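Local structure of Rio2 kinase (Chaetomium thermophilum, 4GYI) at residues 29-34 / 146-151; 62-67 / 73-78; 196-201 / 282-287. The protein probably phosphorylates serine and threonine residues, binds ADP and magnesium, and is an atypical RIO-type kinase that acts in an ATPase-dependent way on maturing pre-40S ribosomal particles. All blocks are in the same frame, centred on the assembly; numbering follows the deposited sequence.

Contact 1: residues 29-34 / 146-151; sequences NHEIVP and NRSTGS
The carboxylate of E31 reaches across to the first turn of helix 149-172 and meets S148, T149 and G150 there. Its two oxygens divide the work. OE1 accepts the backbone N-H of G150, with N and OE1 3.1 Å apart and a moderately bent angle of 148° at the hydrogen; the donor stands above the carboxylate plane. S148 OG lies equally near, 3.1 Å from E31 OE1, but its proton may go to S151 OG instead, also 3.1 Å from S148 OG, so this bond is not settled. The other oxygen, OE2, turns to T149, where the E31 side chain crosses that of the threonine at about a right angle and brings OE2 to 3.2 Å from T149 CB. A water bridges here, donating to E31 OE2 and accepting from T149 N, both at 2.9 Å. The glutamate gets there with CG anti to its own N (chi1 171°) and a bend at chi2 (128°) that swings the carboxylate onto the helix start. S148 holds the N-cap position, and the negative group faces N-H groups at the positive end of the helix dipole, which would probably favour the ionised acid. A glutamine in place of E31 would probably leave the N-H of G150 and the helix start without the negative charge they now face. The contact is a small surface bridge, burying 116 Å², between the N-terminal winged-helix region and the RIO domain. Strand 75-77 flanks E31, with R76 against it. In the loop before the helix, R147 forms a salt bridge with E338 of helix 326-341, and N146 ND2 a hydrogen bond with the same glutamate.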
loop_
_atom_site.group_PDB
_atom_site.type_symbol
_atom_site.label_atom_id
_atom_site.label_comp_id
_atom_site.label_asym_id
_atom_site.label_seq_id
_atom_site.Cartn_x
_atom_site.Cartn_y
_atom_site.Cartn_z
ATOM N N ASN A 29 -11.567 16.233 12.779
ATOM C CA ASN A 29 -12.451 15.841 13.876
ATOM C C ASN A 29 -13.739 15.194 13.376
ATOM O O ASN A 29 -13.974 14.010 13.612
ATOM C CB ASN A 29 -12.755 17.028 14.795
ATOM N N HIS A 30 -14.565 15.962 12.672
ATOM C CA HIS A 30 -15.842 15.446 12.181
ATOM C C HIS A 30 -15.840 15.213 10.674
ATOM O O HIS A 30 -15.076 15.838 9.944
ATOM C CB HIS A 30 -16.992 16.376 12.583
ATOM C CG HIS A 30 -17.354 16.294 14.036
ATOM N ND1 HIS A 30 -16.541 15.693 14.975
ATOM C CD2 HIS A 30 -18.447 16.726 14.709
ATOM C CE1 HIS A 30 -17.113 15.767 16.164
ATOM N NE2 HIS A 30 -18.271 16.387 16.030
ATOM N N GLU A 31 -16.713 14.324 10.214
ATOM C CA GLU A 31 -16.763 13.940 8.802
ATOM C C GLU A 31 -17.371 15.000 7.871
ATOM O O GLU A 31 -16.919 15.177 6.736
ATOM C CB GLU A 31 -17.517 12.619 8.647
ATOM C CG GLU A 31 -17.812 12.244 7.206
ATOM C CD GLU A 31 -17.356 10.842 6.877
ATOM O OE1 GLU A 31 -16.656 10.241 7.719
ATOM O OE2 GLU A 31 -17.699 10.347 5.781
ATOM N N ILE A 32 -18.411 15.680 8.340
ATOM C CA ILE A 32 -18.995 16.777 7.587
ATOM C C ILE A 32 -18.344 18.050 8.071
ATOM O O ILE A 32 -18.262 18.291 9.276
ATOM C CB ILE A 32 -20.515 16.881 7.788
ATOM C CG1 ILE A 32 -21.212 15.621 7.275
ATOM C CG2 ILE A 32 -21.074 18.118 7.083
ATOM C CD1 ILE A 32 -22.652 15.493 7.750
ATOM N N VAL A 33 -17.861 18.856 7.132
ATOM C CA VAL A 33 -17.242 20.116 7.478
ATOM C C VAL A 33 -18.151 21.242 7.030
ATOM O O VAL A 33 -18.322 21.449 5.827
ATOM C CB VAL A 33 -15.876 20.282 6.807
ATOM C CG1 VAL A 33 -15.179 21.507 7.368
ATOM C CG2 VAL A 33 -15.035 19.066 7.044
ATOM N N PRO A 34 -18.759 21.957 7.996
ATOM C CA PRO A 34 -19.679 23.052 7.660
ATOM C C PRO A 34 -19.039 24.102 6.759
ATOM O O PRO A 34 -17.857 24.418 6.907
ATOM C CB PRO A 34 -20.056 23.651 9.025
ATOM C CG PRO A 34 -19.200 22.950 10.042
ATOM C CD PRO A 34 -18.748 21.662 9.438
ATOM N N ASN A 146 -20.009 -0.445 6.781
ATOM C CA ASN A 146 -19.934 -0.626 8.231
ATOM C C ASN A 146 -18.984 0.402 8.842
ATOM O O ASN A 146 -18.825 0.464 10.053
ATOM C CB ASN A 146 -19.520 -2.040 8.633
ATOM C CG ASN A 146 -18.128 -2.402 8.150
ATOM O OD1 ASN A 146 -17.446 -1.598 7.513
ATOM N ND2 ASN A 146 -17.704 -3.614 8.446
ATOM N N ARG A 147 -18.341 1.183 7.978
ATOM C CA ARG A 147 -17.502 2.295 8.411
ATOM C C ARG A 147 -17.807 3.521 7.573
ATOM O O ARG A 147 -18.223 3.400 6.429
ATOM C CB ARG A 147 -16.016 1.937 8.275
ATOM C CG ARG A 147 -15.588 0.846 9.218
ATOM C CD ARG A 147 -14.173 0.469 8.979
ATOM N NE ARG A 147 -13.927 -0.953 9.178
ATOM C CZ ARG A 147 -13.075 -1.429 10.064
ATOM N NH1 ARG A 147 -12.431 -0.586 10.862
ATOM N NH2 ARG A 147 -12.862 -2.729 10.159
ATOM N N SER A 148 -17.575 4.702 8.135
ATOM C CA SER A 148 -17.734 5.929 7.372
ATOM C C SER A 148 -16.579 6.093 6.403
ATOM O O SER A 148 -15.557 5.394 6.491
ATOM C CB SER A 148 -17.738 7.136 8.294
ATOM O OG SER A 148 -16.426 7.365 8.764
ATOM N N THR A 149 -16.756 7.030 5.486
ATOM C CA THR A 149 -15.756 7.364 4.478
ATOM C C THR A 149 -14.439 7.791 5.125
ATOM O O THR A 149 -13.354 7.351 4.716
ATOM C CB THR A 149 -16.284 8.491 3.553
ATOM O OG1 THR A 149 -17.325 7.964 2.723
ATOM C CG2 THR A 149 -15.192 9.028 2.665
ATOM N N GLY A 150 -14.545 8.631 6.151
ATOM C CA GLY A 150 -13.386 9.103 6.881
ATOM C C GLY A 150 -12.656 7.956 7.559
ATOM O O GLY A 150 -11.438 7.965 7.642
ATOM N N SER A 151 -13.385 6.957 8.039
ATOM C CA SER A 151 -12.721 5.817 8.676
ATOM C C SER A 151 -11.918 4.999 7.669
ATOM O O SER A 151 -10.778 4.629 7.949
ATOM C CB SER A 151 -13.704 4.916 9.429
ATOM O OG SER A 151 -14.412 5.645 10.413
HETATM O O HOH W 1 -19.494 8.040 5.684
#

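Contact 2: residues 62-67 / 73-78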
loop_
_atom_site.group_PDB
_atom_site.type_symbol
_atom_site.label_atom_id
_atom_site.label_comp_id
_atom_site.label_asym_id
_atom_site.label_seq_id
_atom_site.Cartn_x
_atom_site.Cartn_y
_atom_site.Cartn_z
ATOM N N GLY A 62 -16.308 16.317 -8.146
ATOM C CA GLY A 62 -16.438 15.141 -7.301
ATOM C C GLY A 62 -15.275 14.928 -6.350
ATOM O O GLY A 62 -14.955 13.802 -5.998
ATOM N N LEU A 63 -14.643 16.019 -5.940
ATOM C CA LEU A 63 -13.518 15.961 -5.018
ATOM C C LEU A 63 -14.009 16.165 -3.585
ATOM O O LEU A 63 -13.350 15.767 -2.623
ATOM C CB LEU A 63 -12.472 17.014 -5.404
ATOM C CG LEU A 63 -11.979 16.784 -6.833
ATOM C CD1 LEU A 63 -10.966 17.835 -7.287
ATOM C CD2 LEU A 63 -11.389 15.381 -6.959
ATOM N N ILE A 64 -15.164 16.814 -3.471
ATOM C CA ILE A 64 -15.906 16.930 -2.225
ATOM C C ILE A 64 -17.375 16.680 -2.524
ATOM O O ILE A 64 -17.789 16.712 -3.681
ATOM C CB ILE A 64 -15.787 18.325 -1.602
ATOM C CG1 ILE A 64 -16.359 19.372 -2.565
ATOM C CG2 ILE A 64 -14.350 18.631 -1.249
ATOM C CD1 ILE A 64 -16.316 20.793 -2.053
ATOM N N ALA A 65 -18.166 16.446 -1.485
ATOM C CA ALA A 65 -19.574 16.145 -1.677
ATOM C C ALA A 65 -20.444 16.796 -0.596
ATOM O O ALA A 65 -20.142 16.701 0.591
ATOM C CB ALA A 65 -19.786 14.652 -1.705
ATOM N N ARG A 66 -21.514 17.463 -1.020
ATOM C CA ARG A 66 -22.417 18.140 -0.093
ATOM C C ARG A 66 -23.140 17.164 0.820
ATOM O O ARG A 66 -23.636 16.133 0.373
ATOM C CB ARG A 66 -23.437 18.998 -0.851
ATOM C CG ARG A 66 -24.751 19.212 -0.104
ATOM C CD ARG A 66 -25.556 20.386 -0.656
ATOM N NE ARG A 66 -25.068 21.674 -0.166
ATOM C CZ ARG A 66 -25.388 22.191 1.017
ATOM N NH1 ARG A 66 -26.191 21.523 1.834
ATOM N NH2 ARG A 66 -24.902 23.371 1.386
ATOM N N MET A 67 -23.178 17.487 2.106
ATOM C CA MET A 67 -23.946 16.707 3.072
ATOM C C MET A 67 -24.878 17.613 3.882
ATOM O O MET A 67 -24.420 18.508 4.597
ATOM C CB MET A 67 -23.013 15.959 4.028
ATOM C CG MET A 67 -22.027 15.019 3.361
ATOM S SD MET A 67 -22.564 13.304 3.381
ATOM C CE MET A 67 -23.468 13.210 1.834
ATOM N N ASP A 73 -24.534 21.031 8.079
ATOM C CA ASP A 73 -24.736 21.243 6.653
ATOM C C ASP A 73 -23.435 21.757 6.046
ATOM O O ASP A 73 -23.058 22.916 6.238
ATOM C CB ASP A 73 -25.873 22.245 6.424
ATOM C CG ASP A 73 -26.404 22.221 5.002
ATOM O OD1 ASP A 73 -26.264 21.181 4.324
ATOM O OD2 ASP A 73 -26.974 23.242 4.565
ATOM N N GLY A 74 -22.744 20.884 5.321
ATOM C CA GLY A 74 -21.456 21.227 4.755
ATOM C C GLY A 74 -21.020 20.251 3.688
ATOM O O GLY A 74 -21.833 19.722 2.936
ATOM N N TYR A 75 -19.723 20.004 3.617
ATOM C CA TYR A 75 -19.186 19.097 2.610
ATOM C C TYR A 75 -18.226 18.091 3.237
ATOM O O TYR A 75 -17.619 18.343 4.279
ATOM C CB TYR A 75 -18.461 19.885 1.515
ATOM C CG TYR A 75 -19.353 20.842 0.757
ATOM C CD1 TYR A 75 -19.870 20.498 -0.485
ATOM C CD2 TYR A 75 -19.674 22.088 1.281
ATOM C CE1 TYR A 75 -20.678 21.364 -1.181
ATOM C CE2 TYR A 75 -20.484 22.959 0.590
ATOM C CZ TYR A 75 -20.982 22.592 -0.640
ATOM O OH TYR A 75 -21.788 23.458 -1.331
ATOM N N ARG A 76 -18.093 16.939 2.599
ATOM C CA ARG A 76 -17.053 16.008 2.993
ATOM C C ARG A 76 -16.111 15.785 1.835
ATOM O O ARG A 76 -16.481 15.943 0.671
ATOM C CB ARG A 76 -17.641 14.667 3.429
ATOM C CG ARG A 76 -18.368 13.938 2.327
ATOM C CD ARG A 76 -18.828 12.559 2.776
ATOM N NE ARG A 76 -19.532 11.863 1.704
ATOM C CZ ARG A 76 -18.924 11.181 0.741
ATOM N NH1 ARG A 76 -17.600 11.103 0.720
ATOM N NH2 ARG A 76 -19.636 10.591 -0.203
ATOM N N LEU A 77 -14.891 15.401 2.170
ATOM C CA LEU A 77 -13.924 14.970 1.186
ATOM C C LEU A 77 -14.378 13.629 0.597
ATOM O O LEU A 77 -14.891 12.775 1.322
ATOM C CB LEU A 77 -12.591 14.813 1.899
ATOM C CG LEU A 77 -11.288 14.711 1.132
ATOM C CD1 LEU A 77 -11.059 15.982 0.343
ATOM C CD2 LEU A 77 -10.175 14.481 2.150
ATOM N N THR A 78 -14.222 13.440 -0.712
ATOM C CA THR A 78 -14.457 12.119 -1.285
ATOM C C THR A 78 -13.128 11.393 -1.438
ATOM O O THR A 78 -12.063 11.969 -1.205
ATOM C CB THR A 78 -15.133 12.169 -2.660
ATOM O OG1 THR A 78 -14.269 12.835 -3.593
ATOM C CG2 THR A 78 -16.473 12.875 -2.574
#
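An antiparallel hairpin, the wing of the winged-helix fold in the Rio2 N-terminal region, is built from strands 64-68 and 75-77. Its ladder has two hydrogen-bonded pairs. In A65-R76, A65 N donates to R76 O at 2.8 Å and R76 N returns the bond to A65 O; in M67-G74, M67 N meets G74 O at 2.7 Å and G74 N reaches M67 O. R66-Y75 is the non-hydrogen-bonded pair between them, and I64-L77 another next to A65-R76. On the face carrying I64, R66, Y75 and L77, the tyrosine ring leans obliquely against its neighbours, its CD1 3.9 Å from I64 CD1 and its CE1 3.6 Å from R66 CB. I64, L77 and L63 pack against helix 14-26. On the face of A65, M67 and R76, the R76 guanidinium has A65 CB over one face and M67 SD at its edge, SD lying 3.8 Å from R76 NE. R76 CG sits between the backbone N and the carbonyl carbon (chi1 64°), and the chain then runs extended, crossing the methionine at a slant. At the helix-linked end, T78 N gives L63 O a nearly straight bond, while T78 OG1 donates to G62 O at 2.7 Å. The same OG1 also caps helix 79-92 through G81 N, and G62 closes helix 51-60 in a Schellman motif, so one threonine ties the end of one helix to the start of the next. Near the turn, R66 and D73 form a salt bridge with a weak hydrogen bond; the very short approach and the poor order of D73 leave its exact geometry doubtful. The backbone ladder thus holds the strands together and I64, L77 and L63 fix them to the helices, whereas the outer charge pair is probably a looser addition.

Contact 3: residues 196-201 / 282-287. With ADP (adenosine-5'-diphosphate), chain B.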
loop_
_atom_site.group_PDB
_atom_site.type_symbol
_atom_site.label_atom_id
_atom_site.label_comp_id
_atom_site.label_asym_id
_atom_site.label_seq_id
_atom_site.Cartn_x
_atom_site.Cartn_y
_atom_site.Cartn_z
ATOM N N LEU A 196 8.342 -9.579 -12.834
ATOM C CA LEU A 196 6.924 -9.876 -12.927
ATOM C C LEU A 196 6.550 -10.879 -11.831
ATOM O O LEU A 196 7.403 -11.643 -11.375
ATOM C CB LEU A 196 6.644 -10.473 -14.299
ATOM C CG LEU A 196 7.252 -9.669 -15.450
ATOM C CD1 LEU A 196 6.959 -10.347 -16.788
ATOM C CD2 LEU A 196 6.728 -8.250 -15.442
ATOM N N PRO A 197 5.279 -10.880 -11.408
ATOM C CA PRO A 197 4.833 -11.799 -10.354
ATOM C C PRO A 197 5.206 -13.247 -10.692
ATOM O O PRO A 197 5.106 -13.646 -11.846
ATOM C CB PRO A 197 3.306 -11.654 -10.382
ATOM C CG PRO A 197 3.047 -10.314 -10.965
ATOM C CD PRO A 197 4.189 -10.013 -11.900
ATOM N N MET A 198 5.642 -14.004 -9.695
ATOM C CA MET A 198 5.971 -15.421 -9.872
ATOM C C MET A 198 4.801 -16.237 -10.460
ATOM O O MET A 198 5.008 -17.203 -11.185
ATOM C CB MET A 198 6.428 -16.020 -8.531
ATOM C CG MET A 198 6.889 -17.463 -8.615
ATOM S SD MET A 198 7.636 -17.979 -7.045
ATOM C CE MET A 198 6.293 -17.658 -5.883
ATOM N N ARG A 199 3.575 -15.828 -10.150
ATOM C CA ARG A 199 2.380 -16.488 -10.664
ATOM C C ARG A 199 2.466 -16.734 -12.171
ATOM O O ARG A 199 2.016 -17.767 -12.662
ATOM C CB ARG A 199 1.143 -15.630 -10.357
ATOM C CG ARG A 199 -0.180 -16.231 -10.816
ATOM C CD ARG A 199 -0.969 -15.268 -11.701
ATOM N NE ARG A 199 -0.491 -15.241 -13.086
ATOM C CZ ARG A 199 -0.914 -16.068 -14.040
ATOM N NH1 ARG A 199 -1.823 -16.996 -13.765
ATOM N NH2 ARG A 199 -0.424 -15.977 -15.271
ATOM N N GLN A 200 3.068 -15.798 -12.900
ATOM C CA GLN A 200 3.079 -15.893 -14.357
ATOM C C GLN A 200 4.414 -16.324 -14.948
ATOM O O GLN A 200 4.586 -16.302 -16.173
ATOM C CB GLN A 200 2.602 -14.582 -14.995
ATOM C CG GLN A 200 3.310 -13.358 -14.498
ATOM C CD GLN A 200 2.756 -12.072 -15.106
ATOM O OE1 GLN A 200 1.915 -11.392 -14.508
ATOM N NE2 GLN A 200 3.241 -11.728 -16.294
ATOM N N VAL A 201 5.350 -16.719 -14.086
ATOM C CA VAL A 201 6.662 -17.167 -14.557
ATOM C C VAL A 201 6.462 -18.322 -15.531
ATOM O O VAL A 201 5.743 -19.281 -15.232
ATOM C CB VAL A 201 7.620 -17.542 -13.387
ATOM C CG1 VAL A 201 7.196 -18.847 -12.720
ATOM C CG2 VAL A 201 9.063 -17.612 -13.878
ATOM N N LYS A 282 4.801 -23.874 -0.493
ATOM C CA LYS A 282 4.768 -25.304 -0.804
ATOM C C LYS A 282 3.611 -25.637 -1.746
ATOM O O LYS A 282 3.801 -26.329 -2.744
ATOM C CB LYS A 282 4.647 -26.155 0.469
ATOM C CG LYS A 282 5.879 -26.114 1.352
ATOM C CD LYS A 282 5.722 -27.065 2.551
ATOM C CE LYS A 282 6.889 -26.918 3.522
ATOM N NZ LYS A 282 6.833 -27.802 4.724
ATOM N N ARG A 283 2.412 -25.151 -1.424
ATOM C CA ARG A 283 1.248 -25.373 -2.289
ATOM C C ARG A 283 1.544 -24.952 -3.728
ATOM O O ARG A 283 1.367 -25.738 -4.654
ATOM C CB ARG A 283 0.030 -24.603 -1.788
ATOM C CG ARG A 283 -0.920 -25.385 -0.900
ATOM C CD ARG A 283 -2.210 -24.590 -0.721
ATOM N NE ARG A 283 -2.712 -24.119 -2.010
ATOM C CZ ARG A 283 -3.802 -24.587 -2.608
ATOM N NH1 ARG A 283 -4.531 -25.529 -2.026
ATOM N NH2 ARG A 283 -4.174 -24.102 -3.786
ATOM N N PHE A 284 2.006 -23.714 -3.903
ATOM C CA PHE A 284 2.311 -23.207 -5.232
ATOM C C PHE A 284 3.325 -24.091 -5.965
ATOM O O PHE A 284 3.096 -24.502 -7.103
ATOM C CB PHE A 284 2.806 -21.760 -5.182
ATOM C CG PHE A 284 3.205 -21.230 -6.525
ATOM C CD1 PHE A 284 2.238 -20.853 -7.445
ATOM C CD2 PHE A 284 4.547 -21.154 -6.885
ATOM C CE1 PHE A 284 2.597 -20.371 -8.698
ATOM C CE2 PHE A 284 4.921 -20.695 -8.129
ATOM C CZ PHE A 284 3.944 -20.284 -9.038
ATOM N N PHE A 285 4.423 -24.411 -5.295
ATOM C CA PHE A 285 5.441 -25.270 -5.883
ATOM C C PHE A 285 4.945 -26.668 -6.182
ATOM O O PHE A 285 5.493 -27.355 -7.031
ATOM C CB PHE A 285 6.693 -25.308 -5.018
ATOM C CG PHE A 285 7.620 -24.173 -5.300
ATOM C CD1 PHE A 285 8.821 -24.384 -5.935
ATOM C CD2 PHE A 285 7.249 -22.874 -4.989
ATOM C CE1 PHE A 285 9.661 -23.320 -6.221
ATOM C CE2 PHE A 285 8.085 -21.816 -5.267
ATOM C CZ PHE A 285 9.288 -22.036 -5.885
ATOM N N GLU A 286 3.886 -27.080 -5.507
ATOM C CA GLU A 286 3.371 -28.412 -5.736
ATOM C C GLU A 286 2.476 -28.395 -6.969
ATOM O O GLU A 286 2.614 -29.244 -7.848
ATOM C CB GLU A 286 2.630 -28.924 -4.503
ATOM C CG GLU A 286 2.495 -30.427 -4.437
ATOM C CD GLU A 286 1.437 -30.964 -5.377
ATOM O OE1 GLU A 286 0.494 -30.207 -5.699
ATOM O OE2 GLU A 286 1.549 -32.142 -5.795
ATOM N N ARG A 287 1.570 -27.423 -7.050
ATOM C CA ARG A 287 0.650 -27.371 -8.186
ATOM C C ARG A 287 1.277 -26.841 -9.485
ATOM O O ARG A 287 0.933 -27.305 -10.574
ATOM C CB ARG A 287 -0.657 -26.637 -7.842
ATOM C CG ARG A 287 -0.483 -25.339 -7.083
ATOM C CD ARG A 287 -1.828 -24.682 -6.751
ATOM N NE ARG A 287 -1.677 -23.511 -5.879
ATOM C CZ ARG A 287 -1.482 -22.262 -6.305
ATOM N NH1 ARG A 287 -1.408 -21.997 -7.602
ATOM N NH2 ARG A 287 -1.359 -21.272 -5.429
HETATM P PB ADP B . -1.921 -5.240 -3.607
HETATM O O1B ADP B . -3.170 -4.617 -4.183
HETATM O O2B ADP B . -1.762 -6.737 -3.702
HETATM O O3B ADP B . -1.767 -4.651 -2.133
HETATM P PA ADP B . 0.841 -5.087 -4.437
HETATM O O1A ADP B . 0.828 -6.558 -4.122
HETATM O O2A ADP B . 1.814 -4.201 -3.670
HETATM O O3A ADP B . -0.656 -4.498 -4.316
HETATM O "O5'" ADP B . 1.038 -4.943 -6.017
HETATM C "C5'" ADP B . 0.111 -5.583 -6.905
HETATM C "C4'" ADP B . 0.809 -5.919 -8.221
HETATM O "O4'" ADP B . 1.399 -4.738 -8.792
HETATM C "C3'" ADP B . 1.969 -6.905 -8.089
HETATM O "O3'" ADP B . 1.565 -8.278 -8.136
HETATM C "C2'" ADP B . 2.862 -6.544 -9.257
HETATM O "O2'" ADP B . 2.308 -7.048 -10.478
HETATM C "C1'" ADP B . 2.675 -5.051 -9.364
HETATM N N9 ADP B . 3.663 -4.270 -8.594
HETATM C C8 ADP B . 3.448 -3.704 -7.391
HETATM N N7 ADP B . 4.538 -3.008 -6.971
HETATM C C5 ADP B . 5.458 -3.129 -7.950
HETATM C C6 ADP B . 6.829 -2.639 -8.176
HETATM N N6 ADP B . 7.433 -1.867 -7.250
HETATM N N1 ADP B . 7.440 -2.985 -9.327
HETATM C C2 ADP B . 6.841 -3.746 -10.270
HETATM N N3 ADP B . 5.596 -4.221 -10.135
HETATM C C4 ADP B . 4.877 -3.955 -9.015
#
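M198 meets F284 in the close-packed part of this contact, with its CG 3.8 Å from F284 CE2 and its methyl CE 4.0 Å from both CE2 and CD2. The methionine runs out from the 3-10 turn with CG anti to its N (chi1 -176°), stays extended through chi2, and bends only at chi3, so that SD and CE pass obliquely across the phenylalanine side chain. F284 answers from helix 270-289, its own CG also anti to N (chi1 177°), which aims the ring at the turn. The sulfur makes Met-aromatic contacts with two rings: SD is 5.0 Å from the F284 centroid and 5.4 Å from that of F285, oblique to each. F285 continues the aromatic cluster through edge-to-face contacts with Y211 and F289, and M198 also packs on L214, I236 and I238. This side is buried and apolar. Toward solvent the fit slackens: R199 is exposed and turns its guanidinium off to the outside, leaving R199 CA 4.4 Å from F284 CE1 as its nearest approach. R287, whose guanidinium has F284 CA over one face, forms a salt bridge with E233. On the nucleotide side, P197 CG lies 3.4 Å from O2' of ADP, beside the ribose. Strand 196-197 pairs with strand 236-242, and the short turn after it leans on helix 270-289. This is the C-terminal lobe of a RIO-type protein kinase just below its hinge, where the ribose side of the nucleotide pocket backs onto the hydrophobic core of the lobe.

Overall arrangement
Contacts 1 and 2 form one neighbourhood, their centres 10 Å apart, with contact 2 nested along the chain inside the loop that contact 1 closes. They touch directly: V33 N lies 2.9 Å from Y75 O, a probable hydrogen bond, and T149 CG2 packs on R76 NH1 at 3.7 Å. Contact 1 joins the N-terminal region to the RIO domain, and contact 2 is the hairpin beside it, away from the annotated sites. Contact 3 lies on the opposite side of the chain's centre, its centre about 41 Å from that of contact 1 and 44 Å from that of contact 2. It alone borders the ADP pocket; the R199 side chain is about 11 Å from the bound magnesium.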